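Side-chain contacts in hydrogen peroxide-inducible genes activator (Corynebacterium glutamicum, PDB 6G1D), which probably senses hydrogen peroxide as a LysR-type transcription factor and controls genes of the response to it: residues Val19-Cys24 against Gly28-Lys33; Glu309-Ala314 against Ile319-Asn324; Lys139-Leu144 against Asp151-Ala156; Leu201-Gly206 against Thr238-Leu243; Pro112-Ser117 against Leu301-Ala306. The protein carries 1 engineered substitution. One frame throughout, in Å; residues are numbered along the deposited sequence.

Interaction 1: residues Val19-Cys24 against Gly28-Lys33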
# COMPACT_ATOMS: atom_id res chain seq x y z
N VAL B 19 -7.32 10.12 -32.48
CA VAL B 19 -6.63 9.86 -31.22
C VAL B 19 -5.21 10.48 -31.27
O VAL B 19 -4.78 11.13 -30.32
CB VAL B 19 -6.62 8.35 -30.93
CG1 VAL B 19 -5.61 7.97 -29.87
CG2 VAL B 19 -8.02 7.88 -30.54
N THR B 20 -4.58 10.26 -32.40
CA THR B 20 -3.24 10.83 -32.60
C THR B 20 -3.08 12.44 -32.53
O THR B 20 -2.32 13.17 -31.83
CB THR B 20 -2.69 10.34 -33.94
OG1 THR B 20 -2.55 8.93 -33.88
CG2 THR B 20 -1.37 10.94 -34.18
N ILE B 21 -4.09 13.01 -33.16
CA ILE B 21 -4.19 14.48 -33.08
C ILE B 21 -4.47 14.93 -31.65
O ILE B 21 -3.86 15.90 -31.16
CB ILE B 21 -5.27 15.08 -34.04
CG1 ILE B 21 -4.93 14.83 -35.50
CG2 ILE B 21 -5.33 16.61 -33.85
CD1 ILE B 21 -6.09 15.01 -36.44
N ALA B 22 -5.37 14.24 -30.97
CA ALA B 22 -5.73 14.57 -29.57
C ALA B 22 -4.53 14.49 -28.63
O ALA B 22 -4.38 15.33 -27.75
CB ALA B 22 -6.84 13.67 -29.04
N GLU B 23 -3.73 13.44 -28.81
CA GLU B 23 -2.46 13.21 -28.11
C GLU B 23 -1.24 14.10 -28.48
O GLU B 23 -0.51 14.53 -27.61
CB GLU B 23 -2.12 11.72 -28.10
CG GLU B 23 -3.10 10.92 -27.24
CD GLU B 23 -3.02 9.42 -27.43
OE1 GLU B 23 -2.21 8.94 -28.24
OE2 GLU B 23 -3.79 8.71 -26.75
N CYS B 24 -1.03 14.37 -29.78
CA CYS B 24 0.09 15.22 -30.27
C CYS B 24 -0.14 16.72 -30.15
O CYS B 24 0.84 17.47 -30.04
CB CYS B 24 0.41 14.89 -31.74
SG CYS B 24 1.01 13.22 -31.97
N GLY B 28 0.90 18.55 -37.85
CA GLY B 28 2.16 18.10 -38.48
C GLY B 28 2.81 16.95 -37.76
O GLY B 28 3.20 15.96 -38.36
N THR B 29 2.91 17.05 -36.44
CA THR B 29 3.45 15.97 -35.62
C THR B 29 2.55 14.74 -35.76
O THR B 29 3.05 13.62 -35.91
CB THR B 29 3.51 16.38 -34.13
OG1 THR B 29 4.35 17.54 -33.99
CG2 THR B 29 4.05 15.25 -33.24
N ALA B 30 1.23 14.95 -35.75
CA ALA B 30 0.30 13.81 -35.83
C ALA B 30 0.45 13.10 -37.16
O ALA B 30 0.48 11.86 -37.22
CB ALA B 30 -1.16 14.28 -35.61
N ALA B 31 0.59 13.87 -38.22
CA ALA B 31 0.71 13.33 -39.56
C ALA B 31 1.99 12.53 -39.71
O ALA B 31 1.99 11.45 -40.32
CB ALA B 31 0.67 14.47 -40.62
N THR B 32 3.08 13.05 -39.19
CA THR B 32 4.39 12.34 -39.26
C THR B 32 4.30 11.07 -38.42
O THR B 32 4.82 10.05 -38.82
CB THR B 32 5.56 13.23 -38.79
OG1 THR B 32 5.33 13.64 -37.44
CG2 THR B 32 5.71 14.47 -39.68
N LYS B 33 3.62 11.12 -37.28
CA LYS B 33 3.44 9.91 -36.46
C LYS B 33 2.75 8.78 -37.22
O LYS B 33 3.07 7.63 -37.05
CB LYS B 33 2.69 10.21 -35.15
CG LYS B 33 2.78 9.06 -34.17
CD LYS B 33 2.66 9.52 -32.74
CE LYS B 33 2.86 8.35 -31.78
NZ LYS B 33 3.21 8.83 -30.41
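Cys-24 and Ala-30 give up the most surface here, 64 Å² each, and they meet where the end of helix 12-24 leans against helix 27-33. The thiol of Cys-24 lies beside its own backbone N and anti to its carbonyl carbon (chi1 -64°), which carries SG onto the backbone of the second helix, 4.0 Å from Ala-30 CA. The same sulfur also rests on the methyl of Thr-29, SG to CG2 3.9 Å, and on the aliphatic stem of Lys-33, SG to CD 4.1 Å. The methyl of Ala-30 is small enough to fit between side chains of the first helix. Ile-21 CG1 lies 3.8 Å from Ala-30 CB, while Thr-20 CG2 comes to 3.6 Å of the same atom. Thr-20 was modelled in two conformers, so its touch is less certain; in this one its methyl faces Ala-30 and OG1 bonds back to Arg-16 O, one turn earlier. Lys-33 extends past Cys-24, and its NZ forms a salt bridge with Glu-196 of the second subunit. No hydrogen bond crosses between the segments, so apolar atoms and the thiol do the work. The local axes approach to 8.6 Å at 131°, and Leu-41 of helix 38-52 touches both Ile-21 and Ala-30, closing a small three-helix core. This close-packed bundle, followed by the short strands 57-58 and 65-66, is characteristic of the winged helix-turn-helix DNA-binding domain of LysR-type regulators.

Interaction 2: residues Glu309-Ala314 against Ile319-Asn324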
# COMPACT_ATOMS: atom_id res chain seq x y z
N GLU B 309 21.46 -24.18 -18.99
CA GLU B 309 22.38 -23.12 -19.35
C GLU B 309 22.74 -22.22 -18.16
O GLU B 309 23.87 -21.79 -18.04
CB GLU B 309 21.79 -22.31 -20.50
CG GLU B 309 21.77 -23.11 -21.81
CD GLU B 309 21.05 -22.41 -22.95
OE1 GLU B 309 20.89 -21.15 -22.95
OE2 GLU B 309 20.70 -23.14 -23.91
N ALA B 310 21.78 -21.91 -17.32
CA ALA B 310 22.05 -21.15 -16.08
C ALA B 310 22.97 -21.90 -15.13
O ALA B 310 23.79 -21.29 -14.45
CB ALA B 310 20.73 -20.81 -15.37
N VAL B 311 22.80 -23.22 -15.07
CA VAL B 311 23.64 -24.07 -14.25
C VAL B 311 25.06 -24.11 -14.86
O VAL B 311 26.03 -24.06 -14.11
CB VAL B 311 23.03 -25.48 -14.09
CG1 VAL B 311 24.05 -26.48 -13.53
CG2 VAL B 311 21.79 -25.42 -13.19
N ALA B 312 25.16 -24.16 -16.20
CA ALA B 312 26.47 -24.12 -16.82
C ALA B 312 27.14 -22.78 -16.56
O ALA B 312 28.33 -22.75 -16.32
CB ALA B 312 26.37 -24.40 -18.31
N LEU B 313 26.37 -21.67 -16.58
CA LEU B 313 26.93 -20.37 -16.25
C LEU B 313 27.47 -20.37 -14.80
O LEU B 313 28.56 -19.87 -14.54
CB LEU B 313 25.95 -19.24 -16.44
CG LEU B 313 26.49 -17.80 -16.37
CD1 LEU B 313 27.42 -17.53 -17.56
CD2 LEU B 313 25.35 -16.78 -16.39
N ALA B 314 26.72 -20.97 -13.89
CA ALA B 314 27.19 -21.13 -12.51
C ALA B 314 28.49 -21.93 -12.41
O ALA B 314 29.41 -21.51 -11.72
CB ALA B 314 26.11 -21.78 -11.63
N ILE B 319 32.98 -21.68 -9.00
CA ILE B 319 32.44 -21.92 -7.68
C ILE B 319 31.93 -23.36 -7.70
O ILE B 319 31.22 -23.76 -8.62
CB ILE B 319 31.33 -20.88 -7.38
CG1 ILE B 319 32.02 -19.52 -7.15
CG2 ILE B 319 30.46 -21.29 -6.21
CD1 ILE B 319 31.12 -18.31 -7.21
N THR B 320 32.32 -24.15 -6.69
CA THR B 320 32.02 -25.57 -6.68
C THR B 320 30.56 -25.71 -6.32
O THR B 320 30.10 -25.02 -5.42
CB THR B 320 32.90 -26.31 -5.66
OG1 THR B 320 34.27 -26.07 -6.00
CG2 THR B 320 32.66 -27.84 -5.66
N LEU B 321 29.84 -26.56 -7.06
CA LEU B 321 28.42 -26.78 -6.86
C LEU B 321 28.14 -28.02 -6.03
O LEU B 321 28.97 -28.89 -5.93
CB LEU B 321 27.72 -26.89 -8.21
CG LEU B 321 27.92 -25.66 -9.13
CD1 LEU B 321 27.17 -25.88 -10.43
CD2 LEU B 321 27.55 -24.34 -8.45
N LYS B 322 26.96 -28.07 -5.43
CA LYS B 322 26.53 -29.24 -4.69
C LYS B 322 26.64 -30.50 -5.53
O LYS B 322 26.27 -30.50 -6.69
CB LYS B 322 25.07 -29.02 -4.25
CG LYS B 322 24.37 -30.18 -3.55
CD LYS B 322 24.96 -30.44 -2.16
CE LYS B 322 23.96 -31.18 -1.29
NZ LYS B 322 23.66 -32.51 -1.84
N GLN B 323 27.14 -31.55 -4.91
CA GLN B 323 27.18 -32.89 -5.49
C GLN B 323 26.04 -33.68 -4.87
O GLN B 323 25.75 -33.51 -3.68
CB GLN B 323 28.51 -33.58 -5.14
CG GLN B 323 29.75 -32.86 -5.62
CD GLN B 323 29.72 -32.55 -7.12
OE1 GLN B 323 29.85 -31.39 -7.53
NE2 GLN B 323 29.53 -33.59 -7.93
N ASN B 324 25.38 -34.50 -5.68
CA ASN B 324 24.25 -35.32 -5.21
C ASN B 324 24.57 -36.80 -5.54
O ASN B 324 24.97 -37.10 -6.66
CB ASN B 324 22.94 -34.82 -5.84
CG ASN B 324 22.62 -33.37 -5.46
OD1 ASN B 324 22.36 -33.08 -4.29
ND2 ASN B 324 22.62 -32.46 -6.42
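Leu-321 turns its two methyl branches onto two successive turns of helix 293-316. CD1 reaches Val-311 CG1 at 4.4 Å, and CD2 meets Ala-314 CB at 4.3 Å, a loose apolar fit with no hydrogen bond between the segments. The leucine takes a common staggered shape: CG lies beside the backbone N (chi1 -57°) and CD1 is extended beyond it (chi2 -179°), and these torsions carry CD1 to Val-311 and CD2 to Ala-314. On the other side, Val-311 has CG1 anti to its backbone N, which brings this branch to the leucine. The chain turns away after the helix end, with Thr-317 OG1 hydrogen-bonded both to Ala-314 O and to Ile-319 N, tying the helix end to the departing chain. Beyond Leu-321 the chemistry becomes polar. Lys-322 points elsewhere and curls, with chi2 and chi4 both close to 65°, until NZ lies over the chain that follows it. There NZ donates to Asn-324 OD1 at 2.8 Å, approaching from above the carbonyl plane, and to Gln-323 O at 3.0 Å. A further bond to Val-276 O ties the same ammonium group to the neighbouring backbone, and Asn-324 ND2 bonds to Asp-173. The tail thus runs out from the C-terminal helix past helix 258-261, where Ile-258 touches both Ile-319 and Leu-321, and then along strand 267-287, with Lys-322 on Asn-271 and Phe-272 and Ile-319 also meeting Ile-175 of strand 164-179.

Interaction 3: residues Lys139-Leu144 against Asp151-Ala156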
# COMPACT_ATOMS: atom_id res chain seq x y z
N LYS B 139 1.88 -15.95 -4.15
CA LYS B 139 0.47 -15.70 -3.85
C LYS B 139 -0.13 -14.76 -4.89
O LYS B 139 -1.24 -14.99 -5.37
CB LYS B 139 0.33 -15.14 -2.43
CG LYS B 139 -1.11 -14.83 -2.00
CD LYS B 139 -1.19 -14.05 -0.69
CE LYS B 139 -2.66 -13.77 -0.36
NZ LYS B 139 -2.80 -12.93 0.85
N HIS B 140 0.63 -13.73 -5.29
CA HIS B 140 0.14 -12.82 -6.34
C HIS B 140 0.09 -13.50 -7.70
O HIS B 140 -0.88 -13.31 -8.43
CB HIS B 140 0.99 -11.55 -6.46
CG HIS B 140 1.02 -10.75 -5.20
ND1 HIS B 140 0.05 -9.82 -4.86
CD2 HIS B 140 1.93 -10.74 -4.20
CE1 HIS B 140 0.36 -9.28 -3.70
NE2 HIS B 140 1.50 -9.82 -3.28
N LEU B 141 1.11 -14.31 -8.04
CA LEU B 141 1.08 -15.03 -9.30
C LEU B 141 -0.11 -15.98 -9.37
O LEU B 141 -0.75 -16.05 -10.40
CB LEU B 141 2.38 -15.82 -9.56
CG LEU B 141 3.65 -14.99 -9.68
CD1 LEU B 141 4.82 -15.96 -9.88
CD2 LEU B 141 3.58 -13.95 -10.76
N LEU B 142 -0.44 -16.68 -8.29
CA LEU B 142 -1.61 -17.57 -8.32
C LEU B 142 -2.91 -16.81 -8.50
O LEU B 142 -3.79 -17.28 -9.22
CB LEU B 142 -1.67 -18.45 -7.06
CG LEU B 142 -0.58 -19.54 -7.04
CD1 LEU B 142 -0.51 -20.12 -5.63
CD2 LEU B 142 -0.81 -20.63 -8.12
N ALA B 143 -3.02 -15.62 -7.91
CA ALA B 143 -4.22 -14.78 -8.09
C ALA B 143 -4.33 -14.28 -9.56
O ALA B 143 -5.42 -14.31 -10.15
CB ALA B 143 -4.23 -13.61 -7.11
N LEU B 144 -3.21 -13.86 -10.13
CA LEU B 144 -3.17 -13.42 -11.53
C LEU B 144 -3.52 -14.59 -12.48
O LEU B 144 -4.20 -14.39 -13.47
CB LEU B 144 -1.79 -12.83 -11.90
CG LEU B 144 -1.44 -11.49 -11.15
CD1 LEU B 144 0.06 -11.21 -11.21
CD2 LEU B 144 -2.24 -10.26 -11.63
N ASP B 151 -0.73 -16.20 -18.13
CA ASP B 151 -1.03 -17.50 -18.75
C ASP B 151 -0.42 -18.68 -18.00
O ASP B 151 -1.04 -19.74 -17.81
CB ASP B 151 -0.56 -17.50 -20.21
CG ASP B 151 -1.30 -16.42 -21.08
OD1 ASP B 151 -0.58 -15.70 -21.82
OD2 ASP B 151 -2.59 -16.32 -21.16
N VAL B 152 0.84 -18.50 -17.59
CA VAL B 152 1.56 -19.54 -16.87
C VAL B 152 2.39 -18.86 -15.76
O VAL B 152 2.69 -17.68 -15.86
CB VAL B 152 2.50 -20.36 -17.77
CG1 VAL B 152 1.72 -21.18 -18.74
CG2 VAL B 152 3.48 -19.49 -18.51
N ALA B 153 2.74 -19.63 -14.74
CA ALA B 153 3.59 -19.13 -13.68
C ALA B 153 4.68 -20.15 -13.37
O ALA B 153 4.40 -21.33 -13.18
CB ALA B 153 2.76 -18.83 -12.46
N MET B 154 5.88 -19.65 -13.22
CA MET B 154 6.99 -20.46 -12.86
C MET B 154 7.26 -20.24 -11.37
O MET B 154 7.62 -19.20 -10.99
CB MET B 154 8.18 -20.08 -13.71
CG MET B 154 9.41 -20.90 -13.48
SD MET B 154 10.80 -20.41 -14.51
CE MET B 154 12.08 -21.02 -13.55
N MET B 155 7.06 -21.25 -10.56
CA MET B 155 7.23 -21.14 -9.12
C MET B 155 7.70 -22.46 -8.56
O MET B 155 7.72 -23.47 -9.26
CB MET B 155 5.89 -20.75 -8.47
CG MET B 155 4.82 -21.82 -8.55
SD MET B 155 3.18 -21.14 -8.11
CE MET B 155 2.79 -20.61 -9.77
N ALA B 156 7.87 -22.50 -7.24
CA ALA B 156 8.14 -23.76 -6.54
C ALA B 156 6.87 -24.60 -6.40
O ALA B 156 5.76 -24.06 -6.24
CB ALA B 156 8.78 -23.51 -5.20
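Leu-142 lays one methyl, CD2, against the thioether end of Met-155, the two side chains crossing at about a right angle. They belong to a beta-alpha-beta crossover of the LysR substrate-binding domain: strand 129-135 leads into helix 138-147, which packs on the mixed sheet before the chain returns as strand 152-156, with strand 100-106 between the two parallel strands. The helix and the returning strand run nearly antiparallel, at 162°, with axes 8.7 Å apart. Leu-141 and Ala-153 form the closest approach of the backbones, CA to CA 6.5 Å. Leu-141 CB faces Ala-153 CB at 4.2 Å. The small alanine lets the leucine stem settle on the strand, while Leu-141 CD1 lies farther along it, 4.4 Å from Met-154 O. Strand alternation sends Ala-153 and Met-155 to the helix and Met-154 to the other face, where it packs on Leu-303 of helix 293-316; the sheet is therefore covered on both sides here. Backbone hydrogen bonds of Ala-153 with Val-285 and of Met-155 with Gly-283 hold the strand to antiparallel strand 267-287. Farther along the helix Leu-144 packs on Arg-233 of the second subunit. Between the segments themselves there is no hydrogen bond. Met-155 reaches its partner by an unusual route: CG sits between the backbone N and the carbonyl carbon (chi1 68°), and a bend at chi3 (88°) swings the terminal methyl round so that Leu-142 CD2 lies 4.0 Å from both SD and CE of Met-155.

Interaction 4: residues Leu201-Gly206 against Thr238-Leu243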
# COMPACT_ATOMS: atom_id res chain seq x y z
N LEU B 201 20.36 -14.80 7.26
CA LEU B 201 19.64 -13.62 6.77
C LEU B 201 18.77 -14.12 5.66
O LEU B 201 19.26 -14.65 4.66
CB LEU B 201 20.59 -12.55 6.24
CG LEU B 201 21.63 -12.08 7.22
CD1 LEU B 201 22.77 -11.34 6.56
CD2 LEU B 201 20.99 -11.18 8.24
N LEU B 202 17.47 -13.94 5.82
CA LEU B 202 16.47 -14.46 4.89
C LEU B 202 15.67 -13.30 4.31
O LEU B 202 15.56 -12.21 4.89
CB LEU B 202 15.52 -15.42 5.61
CG LEU B 202 16.19 -16.62 6.33
CD1 LEU B 202 15.18 -17.48 7.07
CD2 LEU B 202 16.94 -17.48 5.32
N LEU B 203 15.12 -13.56 3.13
CA LEU B 203 14.13 -12.68 2.56
C LEU B 203 12.90 -12.76 3.51
O LEU B 203 12.77 -13.72 4.29
CB LEU B 203 13.77 -13.18 1.18
CG LEU B 203 14.87 -13.13 0.12
CD1 LEU B 203 14.36 -13.77 -1.17
CD2 LEU B 203 15.40 -11.71 -0.05
N ASP B 204 12.01 -11.77 3.46
CA ASP B 204 10.81 -11.78 4.32
C ASP B 204 9.87 -12.94 3.96
O ASP B 204 10.08 -13.64 2.96
CB ASP B 204 10.07 -10.44 4.29
CG ASP B 204 9.53 -10.12 2.93
OD1 ASP B 204 10.28 -9.45 2.20
OD2 ASP B 204 8.43 -10.60 2.56
N ASP B 205 8.83 -13.13 4.78
CA ASP B 205 7.88 -14.25 4.70
C ASP B 205 7.09 -14.39 3.38
O ASP B 205 6.53 -15.44 3.11
CB ASP B 205 6.79 -14.09 5.82
CG ASP B 205 7.34 -14.21 7.20
OD1 ASP B 205 8.56 -14.11 7.41
OD2 ASP B 205 6.53 -14.43 8.13
N GLY B 206 7.01 -13.32 2.58
CA GLY B 206 6.35 -13.39 1.28
C GLY B 206 7.09 -14.20 0.20
O GLY B 206 6.50 -14.50 -0.84
N THR B 238 20.12 -9.36 -3.68
CA THR B 238 21.29 -8.48 -3.80
C THR B 238 21.51 -7.70 -2.51
O THR B 238 22.65 -7.52 -2.09
CB THR B 238 21.19 -7.53 -5.03
OG1 THR B 238 21.00 -8.31 -6.22
CG2 THR B 238 22.43 -6.64 -5.21
N THR B 239 20.43 -7.26 -1.85
CA THR B 239 20.56 -6.62 -0.53
C THR B 239 21.10 -7.60 0.51
O THR B 239 21.97 -7.25 1.28
CB THR B 239 19.24 -5.99 -0.08
OG1 THR B 239 18.92 -4.95 -0.98
CG2 THR B 239 19.33 -5.44 1.33
N VAL B 240 20.63 -8.83 0.48
CA VAL B 240 21.12 -9.83 1.42
C VAL B 240 22.65 -10.03 1.21
O VAL B 240 23.39 -10.09 2.19
CB VAL B 240 20.36 -11.17 1.29
CG1 VAL B 240 20.96 -12.30 2.13
CG2 VAL B 240 18.90 -10.94 1.74
N MET B 241 23.10 -10.08 -0.03
CA MET B 241 24.52 -10.27 -0.33
C MET B 241 25.36 -9.14 0.25
O MET B 241 26.43 -9.41 0.78
CB MET B 241 24.78 -10.38 -1.83
CG MET B 241 24.18 -11.62 -2.50
SD MET B 241 24.67 -13.24 -1.90
CE MET B 241 23.23 -13.71 -1.02
N GLN B 242 24.88 -7.91 0.21
CA GLN B 242 25.61 -6.79 0.81
C GLN B 242 25.71 -6.96 2.33
O GLN B 242 26.73 -6.61 2.93
CB GLN B 242 24.97 -5.43 0.49
CG GLN B 242 24.60 -5.12 -0.96
CD GLN B 242 25.82 -5.16 -1.92
OE1 GLN B 242 26.66 -6.04 -1.83
NE2 GLN B 242 25.92 -4.17 -2.81
N LEU B 243 24.65 -7.47 2.94
CA LEU B 243 24.65 -7.72 4.40
C LEU B 243 25.64 -8.83 4.73
O LEU B 243 26.34 -8.74 5.73
CB LEU B 243 23.24 -8.04 4.94
CG LEU B 243 22.23 -6.93 4.63
CD1 LEU B 243 20.82 -7.33 5.04
CD2 LEU B 243 22.56 -5.61 5.30
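Leu-201 O accepts a hydrogen bond from Thr-251 OG1 and has Val-240 CG1 of helix 237-245 beside it at 3.8 Å. Val-240 straddles the loop with both branches. CG1, anti to its backbone N, lies on Leu-201 CB at 4.1 Å, and CG2 meets Leu-203 CD2 at 4.0 Å, the two side chains being roughly perpendicular. Leu-201 also reaches one turn on, its CD1 resting on Leu-243 CB at 3.7 Å. Past Leu-203 the chain turns polar: Asp-204 OD2 accepts from Gly-206 N at 3.1 Å on its anti side, tilted 32° out of the carboxylate plane, an Asx turn, and OD1 forms a salt bridge with Arg-233. The same helix also meets the second subunit, where Gln-242 NE2 bonds to Pro-112 O and Leu-243 packs on Leu-115, both of that subunit. Leu-203 touches Thr-109, and its side chain lies about 5 Å from a bound sulfate, probably from the crystallisation liquor but perhaps marking a pocket. Such a loop, packed on a helix and leading into helix 208-219, belongs to the periplasmic-binding-protein-like fold of LysR regulatory domains.

Interaction 5: residues Pro112-Ser117 against Leu301-Ala306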
# COMPACT_ATOMS: atom_id res chain seq x y z
N PRO B 112 15.39 -13.33 -12.57
CA PRO B 112 16.55 -12.70 -13.17
C PRO B 112 17.60 -13.71 -13.66
O PRO B 112 18.38 -13.37 -14.52
CB PRO B 112 17.07 -11.80 -12.05
CG PRO B 112 16.52 -12.43 -10.78
CD PRO B 112 15.20 -12.95 -11.16
N TYR B 113 17.57 -14.93 -13.14
CA TYR B 113 18.60 -15.93 -13.38
C TYR B 113 18.23 -16.87 -14.52
O TYR B 113 19.11 -17.39 -15.21
CB TYR B 113 18.89 -16.69 -12.10
CG TYR B 113 18.98 -15.78 -10.90
CD1 TYR B 113 18.21 -16.02 -9.79
CD2 TYR B 113 19.78 -14.64 -10.90
CE1 TYR B 113 18.24 -15.15 -8.69
CE2 TYR B 113 19.84 -13.80 -9.81
CZ TYR B 113 19.03 -14.07 -8.71
OH TYR B 113 19.03 -13.26 -7.60
N ILE B 114 16.93 -17.06 -14.75
CA ILE B 114 16.45 -17.88 -15.85
C ILE B 114 16.21 -17.04 -17.13
O ILE B 114 16.31 -17.57 -18.26
CB ILE B 114 15.20 -18.69 -15.43
CG1 ILE B 114 15.00 -19.93 -16.34
CG2 ILE B 114 13.96 -17.82 -15.36
CD1 ILE B 114 15.98 -21.08 -16.07
N LEU B 115 15.89 -15.75 -16.97
CA LEU B 115 15.47 -14.93 -18.11
C LEU B 115 16.49 -14.83 -19.25
O LEU B 115 16.10 -14.90 -20.40
CB LEU B 115 15.07 -13.52 -17.70
CG LEU B 115 13.66 -13.37 -17.12
CD1 LEU B 115 13.50 -11.98 -16.50
CD2 LEU B 115 12.57 -13.69 -18.08
N PRO B 116 17.79 -14.63 -18.94
CA PRO B 116 18.67 -14.44 -20.10
C PRO B 116 18.62 -15.58 -21.10
O PRO B 116 18.45 -15.32 -22.29
CB PRO B 116 20.06 -14.25 -19.50
CG PRO B 116 19.77 -13.69 -18.14
CD PRO B 116 18.50 -14.39 -17.67
N SER B 117 18.71 -16.81 -20.62
CA SER B 117 18.70 -17.99 -21.50
C SER B 117 17.33 -18.23 -22.07
O SER B 117 17.20 -18.55 -23.26
CB SER B 117 19.20 -19.26 -20.80
OG SER B 117 20.53 -19.12 -20.36
N LEU B 301 9.80 -27.22 -21.92
CA LEU B 301 11.07 -27.71 -22.45
C LEU B 301 12.10 -26.57 -22.58
O LEU B 301 13.30 -26.78 -22.32
CB LEU B 301 10.88 -28.42 -23.80
CG LEU B 301 10.08 -29.73 -23.85
CD1 LEU B 301 10.00 -30.16 -25.33
CD2 LEU B 301 10.73 -30.82 -22.97
N ILE B 302 11.65 -25.39 -22.98
CA ILE B 302 12.49 -24.21 -23.07
C ILE B 302 13.06 -23.84 -21.72
O ILE B 302 14.25 -23.56 -21.59
CB ILE B 302 11.74 -22.99 -23.67
CG1 ILE B 302 11.34 -23.27 -25.12
CG2 ILE B 302 12.59 -21.72 -23.61
CD1 ILE B 302 10.47 -22.22 -25.75
N LEU B 303 12.20 -23.83 -20.71
CA LEU B 303 12.63 -23.52 -19.36
C LEU B 303 13.62 -24.57 -18.82
O LEU B 303 14.54 -24.19 -18.11
CB LEU B 303 11.43 -23.36 -18.42
CG LEU B 303 10.54 -22.16 -18.74
CD1 LEU B 303 9.27 -22.20 -17.87
CD2 LEU B 303 11.30 -20.86 -18.53
N GLN B 304 13.43 -25.85 -19.11
CA GLN B 304 14.38 -26.87 -18.69
C GLN B 304 15.75 -26.67 -19.35
O GLN B 304 16.81 -26.85 -18.69
CB GLN B 304 13.86 -28.26 -18.97
CG GLN B 304 12.64 -28.63 -18.10
CD GLN B 304 12.05 -29.95 -18.53
OE1 GLN B 304 11.86 -30.20 -19.74
NE2 GLN B 304 11.78 -30.81 -17.57
N ARG B 305 15.74 -26.27 -20.63
CA ARG B 305 16.98 -25.97 -21.32
C ARG B 305 17.63 -24.71 -20.76
O ARG B 305 18.84 -24.67 -20.54
CB ARG B 305 16.77 -25.86 -22.85
CG ARG B 305 16.40 -27.16 -23.53
CD ARG B 305 15.90 -26.94 -24.96
NE ARG B 305 16.83 -26.11 -25.73
CZ ARG B 305 16.51 -25.39 -26.81
NH1 ARG B 305 15.26 -25.35 -27.29
NH2 ARG B 305 17.44 -24.66 -27.42
N ALA B 306 16.84 -23.68 -20.53
CA ALA B 306 17.33 -22.44 -19.93
C ALA B 306 18.00 -22.65 -18.58
O ALA B 306 19.03 -22.06 -18.30
CB ALA B 306 16.19 -21.40 -19.79
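Helices 111-125 and 293-316 cross at 106° with local axes 9.1 Å apart, and the backbones come nearest where Ser-117 CA and Ala-306 CA are 4.9 Å from each other. This is helix-on-helix packing within the periplasmic-binding-protein-like regulatory domain, joining a helix near its start to the long C-terminal one. Ala-306 is the hub: its methyl fits between Ile-114 and Ser-117, one turn apart on the other helix, and its lack of bulk allows the close approach. Ile-114 puts CG1 anti to its backbone N (chi1 -158°), sending CD1 over the alanine, 3.7 Å from Ala-306 CB. Leu-303, one turn earlier, flanks the isoleucine more loosely, with CD2 4.4 Å from Ile-114 CG1. The first helix is kinked, the N atoms of Pro-116 and Ser-117 lacking their bonds to the preceding turn; the proline has no N-H to give. No hydrogen bond links the segments. Around them Met-118 touches both Leu-303 and Ala-306, and Ile-114 packs on Tyr-170 of strand 164-179. At the solvent side Arg-305 NH1 makes a salt bridge with Glu-125, adding a charged tie between the same helices. The serine hydroxyl turns to Glu-309 OE1 in a weak hydrogen bond, whereas its carbon faces the alanine, Ser-117 CB lying 3.8 Å from Ala-306 CB.

How the interactions relate
Interactions 3, 4 and 5 are buried contacts of the regulatory domain, while 1 and 2 are only partly buried. Interaction 1 stands alone in the DNA-binding domain, its centre 39 Å or more from the centres of the others. Interactions 2 and 5 share helix 293-316 and touch through Ala-310 and Tyr-113. Interactions 3 and 5 meet through Met-154, whose CE lies 4.1 Å from Ile-114 CG2. All but interaction 2 have residues that meet the second subunit. All five pairs join through apolar contacts without hydrogen bonds: alanine methyls in 1, 2, 3 and 5, with a cysteine sulfur in 1 and a methionine in 3, but leucines and a valine in 4; 2 grades into a polar tail.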